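PDB 2YB5: putative fusidic acid resistance protein from Staphylococcus aureus, which mediates resistance to the antibiotic fusidic acid by clearing ribosomes, probably through binding to the translocation factor EF-G. Local coordinates for residues A[6-20]-A[73-85]. Numbering follows the deposited sequence.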
loop_
_atom_site.group_PDB
_atom_site.type_symbol
_atom_site.label_atom_id
_atom_site.label_comp_id
_atom_site.label_asym_id
_atom_site.label_seq_id
_atom_site.Cartn_x
_atom_site.Cartn_y
_atom_site.Cartn_z
ATOM N N LYS A 6 12.145 11.876 1.569
ATOM C CA LYS A 6 10.748 11.441 1.676
ATOM C C LYS A 6 10.624 9.920 1.616
ATOM O O LYS A 6 11.567 9.228 1.244
ATOM C CB LYS A 6 9.867 12.103 0.608
ATOM C CG LYS A 6 10.571 12.543 -0.642
ATOM C CD LYS A 6 9.568 13.096 -1.646
ATOM C CE LYS A 6 9.013 14.465 -1.236
ATOM N NZ LYS A 6 8.182 15.042 -2.339
ATOM N N ILE A 7 9.455 9.412 1.986
ATOM C CA ILE A 7 9.255 7.970 2.159
ATOM C C ILE A 7 8.223 7.421 1.192
ATOM O O ILE A 7 7.402 8.159 0.654
ATOM C CB ILE A 7 8.816 7.618 3.614
ATOM C CG1 ILE A 7 7.516 8.340 3.995
ATOM C CG2 ILE A 7 9.924 7.967 4.598
ATOM C CD1 ILE A 7 6.776 7.692 5.136
ATOM N N GLU A 8 8.253 6.108 0.997
ATOM C CA GLU A 8 7.288 5.449 0.123
ATOM C C GLU A 8 5.908 5.404 0.773
ATOM O O GLU A 8 5.780 5.451 2.000
ATOM C CB GLU A 8 7.772 4.043 -0.228
ATOM C CG GLU A 8 9.138 4.005 -0.929
ATOM C CD GLU A 8 9.177 4.813 -2.218
ATOM O OE1 GLU A 8 8.155 4.852 -2.945
ATOM O OE2 GLU A 8 10.237 5.408 -2.514
ATOM N N VAL A 9 4.877 5.359 -0.061
ATOM C CA VAL A 9 3.492 5.252 0.400
ATOM C C VAL A 9 3.296 4.045 1.332
ATOM O O VAL A 9 2.625 4.151 2.368
ATOM C CB VAL A 9 2.511 5.154 -0.814
ATOM C CG1 VAL A 9 1.136 4.688 -0.380
ATOM C CG2 VAL A 9 2.416 6.501 -1.538
ATOM N N TYR A 10 3.871 2.898 0.969
ATOM C CA TYR A 10 3.755 1.706 1.828
ATOM C C TYR A 10 4.422 1.877 3.215
ATOM O O TYR A 10 3.933 1.339 4.198
ATOM C CB TYR A 10 4.249 0.447 1.116
ATOM C CG TYR A 10 5.714 0.410 0.766
ATOM C CD1 TYR A 10 6.660 -0.071 1.672
ATOM C CD2 TYR A 10 6.154 0.805 -0.492
ATOM C CE1 TYR A 10 8.008 -0.127 1.343
ATOM C CE2 TYR A 10 7.493 0.755 -0.829
ATOM C CZ TYR A 10 8.413 0.287 0.087
ATOM O OH TYR A 10 9.738 0.238 -0.267
ATOM N N LYS A 11 5.502 2.655 3.295
ATOM C CA LYS A 11 6.124 2.974 4.590
ATOM C C LYS A 11 5.224 3.852 5.441
ATOM O O LYS A 11 5.202 3.707 6.668
ATOM C CB LYS A 11 7.493 3.648 4.426
ATOM C CG LYS A 11 8.588 2.720 3.900
ATOM C CD LYS A 11 9.102 1.782 4.989
ATOM C CE LYS A 11 10.172 0.811 4.485
ATOM N NZ LYS A 11 10.777 0.027 5.626
ATOM N N PHE A 12 4.480 4.750 4.802
ATOM C CA PHE A 12 3.519 5.569 5.521
ATOM C C PHE A 12 2.378 4.727 6.096
ATOM O O PHE A 12 1.883 5.002 7.187
ATOM C CB PHE A 12 2.959 6.688 4.634
ATOM C CG PHE A 12 1.938 7.547 5.335
ATOM C CD1 PHE A 12 2.336 8.631 6.097
ATOM C CD2 PHE A 12 0.582 7.249 5.252
ATOM C CE1 PHE A 12 1.398 9.428 6.753
ATOM C CE2 PHE A 12 -0.359 8.029 5.922
ATOM C CZ PHE A 12 0.050 9.122 6.668
ATOM N N VAL A 13 1.966 3.702 5.361
ATOM C CA VAL A 13 0.927 2.802 5.834
ATOM C C VAL A 13 1.429 2.063 7.064
ATOM O O VAL A 13 0.696 1.927 8.053
ATOM C CB VAL A 13 0.476 1.828 4.735
ATOM C CG1 VAL A 13 -0.524 0.820 5.280
ATOM C CG2 VAL A 13 -0.138 2.616 3.579
ATOM N N LYS A 14 2.694 1.645 7.026
ATOM C CA LYS A 14 3.315 0.993 8.187
ATOM C C LYS A 14 3.391 1.960 9.385
ATOM O O LYS A 14 2.979 1.590 10.483
ATOM C CB LYS A 14 4.700 0.437 7.830
ATOM C CG LYS A 14 5.389 -0.337 8.936
ATOM C CD LYS A 14 4.747 -1.683 9.174
ATOM C CE LYS A 14 5.417 -2.384 10.334
ATOM N NZ LYS A 14 4.876 -3.753 10.590
ATOM N N VAL A 15 3.895 3.183 9.175
ATOM C CA VAL A 15 3.948 4.190 10.249
ATOM C C VAL A 15 2.574 4.329 10.930
ATOM O O VAL A 15 2.474 4.346 12.158
ATOM C CB VAL A 15 4.430 5.591 9.763
ATOM C CG1 VAL A 15 4.210 6.639 10.839
ATOM C CG2 VAL A 15 5.913 5.578 9.367
ATOM N N LYS A 16 1.530 4.404 10.114
ATOM C CA LYS A 16 0.156 4.542 10.586
ATOM C C LYS A 16 -0.274 3.319 11.393
ATOM O O LYS A 16 -0.804 3.456 12.500
ATOM C CB LYS A 16 -0.747 4.761 9.369
ATOM C CG LYS A 16 -2.245 4.815 9.621
ATOM C CD LYS A 16 -3.005 4.911 8.296
ATOM C CE LYS A 16 -3.015 3.563 7.547
ATOM N NZ LYS A 16 -3.543 3.634 6.132
ATOM N N GLN A 17 -0.018 2.128 10.859
ATOM C CA GLN A 17 -0.269 0.886 11.593
ATOM C C GLN A 17 0.460 0.847 12.947
ATOM O O GLN A 17 -0.071 0.309 13.924
ATOM C CB GLN A 17 0.100 -0.345 10.752
ATOM C CG GLN A 17 -0.883 -0.632 9.606
ATOM C CD GLN A 17 -0.425 -1.740 8.664
ATOM O OE1 GLN A 17 -1.043 -1.970 7.621
ATOM N NE2 GLN A 17 0.654 -2.435 9.025
ATOM N N LEU A 18 1.668 1.405 13.005
ATOM C CA LEU A 18 2.428 1.428 14.262
ATOM C C LEU A 18 1.819 2.410 15.267
ATOM O O LEU A 18 1.753 2.116 16.463
ATOM C CB LEU A 18 3.897 1.754 14.014
ATOM C CG LEU A 18 4.692 0.701 13.230
ATOM C CD1 LEU A 18 5.932 1.332 12.618
ATOM C CD2 LEU A 18 5.058 -0.492 14.099
ATOM N N VAL A 19 1.357 3.557 14.776
ATOM C CA VAL A 19 0.718 4.550 15.631
ATOM C C VAL A 19 -0.563 3.999 16.272
ATOM O O VAL A 19 -0.779 4.197 17.466
ATOM C CB VAL A 19 0.436 5.863 14.867
ATOM C CG1 VAL A 19 -0.469 6.775 15.670
ATOM C CG2 VAL A 19 1.753 6.574 14.549
ATOM N N TYR A 20 -1.389 3.289 15.504
ATOM C CA TYR A 20 -2.586 2.651 16.067
ATOM C C TYR A 20 -2.221 1.556 17.062
ATOM O O TYR A 20 -2.953 1.333 18.017
ATOM C CB TYR A 20 -3.494 2.036 14.991
ATOM C CG TYR A 20 -4.104 2.989 13.973
ATOM C CD1 TYR A 20 -4.387 4.324 14.279
ATOM C CD2 TYR A 20 -4.408 2.538 12.690
ATOM C CE1 TYR A 20 -4.958 5.180 13.323
ATOM C CE2 TYR A 20 -4.975 3.378 11.737
ATOM C CZ TYR A 20 -5.247 4.693 12.053
ATOM O OH TYR A 20 -5.801 5.503 11.077
ATOM N N ALA A 73 -3.807 11.920 16.656
ATOM C CA ALA A 73 -2.903 11.115 15.835
ATOM C C ALA A 73 -3.064 11.437 14.352
ATOM O O ALA A 73 -2.076 11.638 13.644
ATOM C CB ALA A 73 -3.151 9.633 16.075
ATOM N N GLU A 74 -4.316 11.492 13.900
ATOM C CA GLU A 74 -4.642 11.700 12.484
ATOM C C GLU A 74 -4.146 13.043 11.947
ATOM O O GLU A 74 -3.651 13.118 10.827
ATOM C CB GLU A 74 -6.155 11.584 12.263
ATOM C CG GLU A 74 -6.726 10.190 12.547
ATOM C CD GLU A 74 -6.287 9.153 11.533
ATOM O OE1 GLU A 74 -6.359 9.442 10.319
ATOM O OE2 GLU A 74 -5.875 8.049 11.952
ATOM N N HIS A 75 -4.284 14.094 12.748
ATOM C CA HIS A 75 -3.770 15.413 12.390
ATOM C C HIS A 75 -2.257 15.374 12.188
ATOM O O HIS A 75 -1.749 15.828 11.162
ATOM C CB HIS A 75 -4.124 16.438 13.476
ATOM C CG HIS A 75 -3.459 17.768 13.294
ATOM N ND1 HIS A 75 -3.800 18.639 12.281
ATOM C CD2 HIS A 75 -2.476 18.377 13.999
ATOM C CE1 HIS A 75 -3.052 19.724 12.366
ATOM N NE2 HIS A 75 -2.242 19.592 13.402
ATOM N N LEU A 76 -1.548 14.826 13.172
ATOM C CA LEU A 76 -0.092 14.717 13.107
ATOM C C LEU A 76 0.338 13.835 11.927
ATOM O O LEU A 76 1.299 14.162 11.228
ATOM C CB LEU A 76 0.474 14.169 14.425
ATOM C CG LEU A 76 0.282 15.023 15.687
ATOM C CD1 LEU A 76 0.589 14.212 16.946
ATOM C CD2 LEU A 76 1.141 16.285 15.649
ATOM N N LEU A 77 -0.380 12.732 11.708
ATOM C CA LEU A 77 -0.131 11.856 10.549
ATOM C C LEU A 77 -0.375 12.596 9.239
ATOM O O LEU A 77 0.429 12.497 8.323
ATOM C CB LEU A 77 -1.001 10.587 10.590
ATOM C CG LEU A 77 -0.579 9.453 11.531
ATOM C CD1 LEU A 77 -1.605 8.327 11.501
ATOM C CD2 LEU A 77 0.812 8.925 11.199
ATOM N N ASN A 78 -1.481 13.336 9.154
ATOM C CA ASN A 78 -1.778 14.164 7.973
ATOM C C ASN A 78 -0.699 15.217 7.713
ATOM O O ASN A 78 -0.430 15.567 6.567
ATOM C CB ASN A 78 -3.146 14.846 8.108
ATOM C CG ASN A 78 -4.310 13.879 7.933
ATOM O OD1 ASN A 78 -4.127 12.662 7.856
ATOM N ND2 ASN A 78 -5.521 14.425 7.882
ATOM N N GLU A 79 -0.089 15.714 8.783
ATOM C CA GLU A 79 1.051 16.628 8.671
ATOM C C GLU A 79 2.279 15.914 8.108
ATOM O O GLU A 79 3.140 16.553 7.496
ATOM C CB GLU A 79 1.391 17.250 10.028
ATOM C CG GLU A 79 0.424 18.332 10.478
ATOM C CD GLU A 79 0.797 18.928 11.827
ATOM O OE1 GLU A 79 1.123 18.164 12.760
ATOM O OE2 GLU A 79 0.763 20.169 11.953
ATOM N N LEU A 80 2.361 14.599 8.332
ATOM C CA LEU A 80 3.423 13.778 7.749
ATOM C C LEU A 80 3.218 13.537 6.249
ATOM O O LEU A 80 4.193 13.316 5.528
ATOM C CB LEU A 80 3.541 12.427 8.468
ATOM C CG LEU A 80 4.073 12.416 9.896
ATOM C CD1 LEU A 80 3.992 11.013 10.467
ATOM C CD2 LEU A 80 5.501 12.926 9.933
ATOM N N LYS A 81 1.971 13.588 5.773
ATOM C CA LYS A 81 1.676 13.278 4.362
ATOM C C LYS A 81 2.543 14.070 3.393
ATOM O O LYS A 81 2.750 13.649 2.250
ATOM C CB LYS A 81 0.189 13.480 4.034
ATOM C CG LYS A 81 -0.697 12.355 4.570
ATOM C CD LYS A 81 -2.145 12.479 4.116
ATOM C CE LYS A 81 -2.996 11.386 4.748
ATOM N NZ LYS A 81 -4.416 11.405 4.299
ATOM N N VAL A 82 3.048 15.207 3.865
ATOM C CA VAL A 82 3.933 16.070 3.083
ATOM C C VAL A 82 5.253 15.374 2.736
ATOM O O VAL A 82 5.854 15.670 1.709
ATOM C CB VAL A 82 4.236 17.396 3.838
ATOM C CG1 VAL A 82 2.940 18.146 4.157
ATOM C CG2 VAL A 82 5.031 17.136 5.110
ATOM N N TYR A 83 5.687 14.438 3.583
ATOM C CA TYR A 83 6.938 13.707 3.347
ATOM C C TYR A 83 6.767 12.456 2.468
ATOM O O TYR A 83 7.731 11.722 2.270
ATOM C CB TYR A 83 7.600 13.311 4.682
ATOM C CG TYR A 83 7.991 14.467 5.598
ATOM C CD1 TYR A 83 8.396 15.699 5.086
ATOM C CD2 TYR A 83 7.984 14.310 6.983
ATOM C CE1 TYR A 83 8.760 16.747 5.929
ATOM C CE2 TYR A 83 8.350 15.355 7.836
ATOM C CZ TYR A 83 8.736 16.569 7.299
ATOM O OH TYR A 83 9.099 17.608 8.132
ATOM N N ILE A 84 5.561 12.208 1.950
ATOM C CA ILE A 84 5.301 11.016 1.133
ATOM C C ILE A 84 5.716 11.227 -0.322
ATOM O O ILE A 84 5.246 12.160 -0.979
ATOM C CB ILE A 84 3.800 10.629 1.121
ATOM C CG1 ILE A 84 3.288 10.341 2.532
ATOM C CG2 ILE A 84 3.569 9.422 0.223
ATOM C CD1 ILE A 84 1.786 10.059 2.597
ATOM N N GLN A 85 6.571 10.335 -0.820
ATOM C CA GLN A 85 6.932 10.283 -2.243
ATOM C C GLN A 85 5.745 9.809 -3.084
ATOM O O GLN A 85 5.342 8.642 -2.995
ATOM C CB GLN A 85 8.116 9.326 -2.438
ATOM C CG GLN A 85 8.588 9.140 -3.871
ATOM C CD GLN A 85 9.325 10.342 -4.417
ATOM O OE1 GLN A 85 8.993 10.841 -5.492
ATOM N NE2 GLN A 85 10.336 10.814 -3.688
HETATM O O HOH W 1 5.608 6.092 -2.808
#
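Phe12 presents one ring face to the end of Ile84: Ile84 CD1 lies 3.9 Å from the Phe12 ring centroid and 19° off its normal, a CH-pi contact. With CG anti to the backbone N, the ring reaches across to residues 73-85. Its edge faces their backbone, where Phe12 CE1 is 3.6 Å from Leu77 O, and Leu80 CB approaches this rim. Leu77 is a knob in the hole formed by Phe12, Val15, Lys16 and Val19, with CD1 against Lys16 CG and CD2 against both Val15 CG1 and Val19 CG2. Toward the far end, Tyr20 OH donates to Glu74 OE2 at 2.7 Å, on the syn side of the carboxylate and slightly out of its plane.

At the opposite end the backbones take over. Gln85 N bonds to Ile7 O (2.8 Å, 163° at the hydrogen), making a single beta bridge; the Ile7 N to Tyr83 O bond is less certain, that oxygen being doubtfully placed. One water ties Glu8 OE1, Val9 N and Gln85 O together at the N-cap, Glu8. Phe59 of helix 59-63 covers Leu77 and Leu80, while Ile48 and Ile45 of helix 35-50 meet Val15 and Val19. The axes of helix segments 9-20 and 73-80 come within 11.3 Å, with 162° between N-to-C directions: an antiparallel pair in the helical N-terminal part, by sequence of the elongation factor G-binding family and probably involved in binding EF-G.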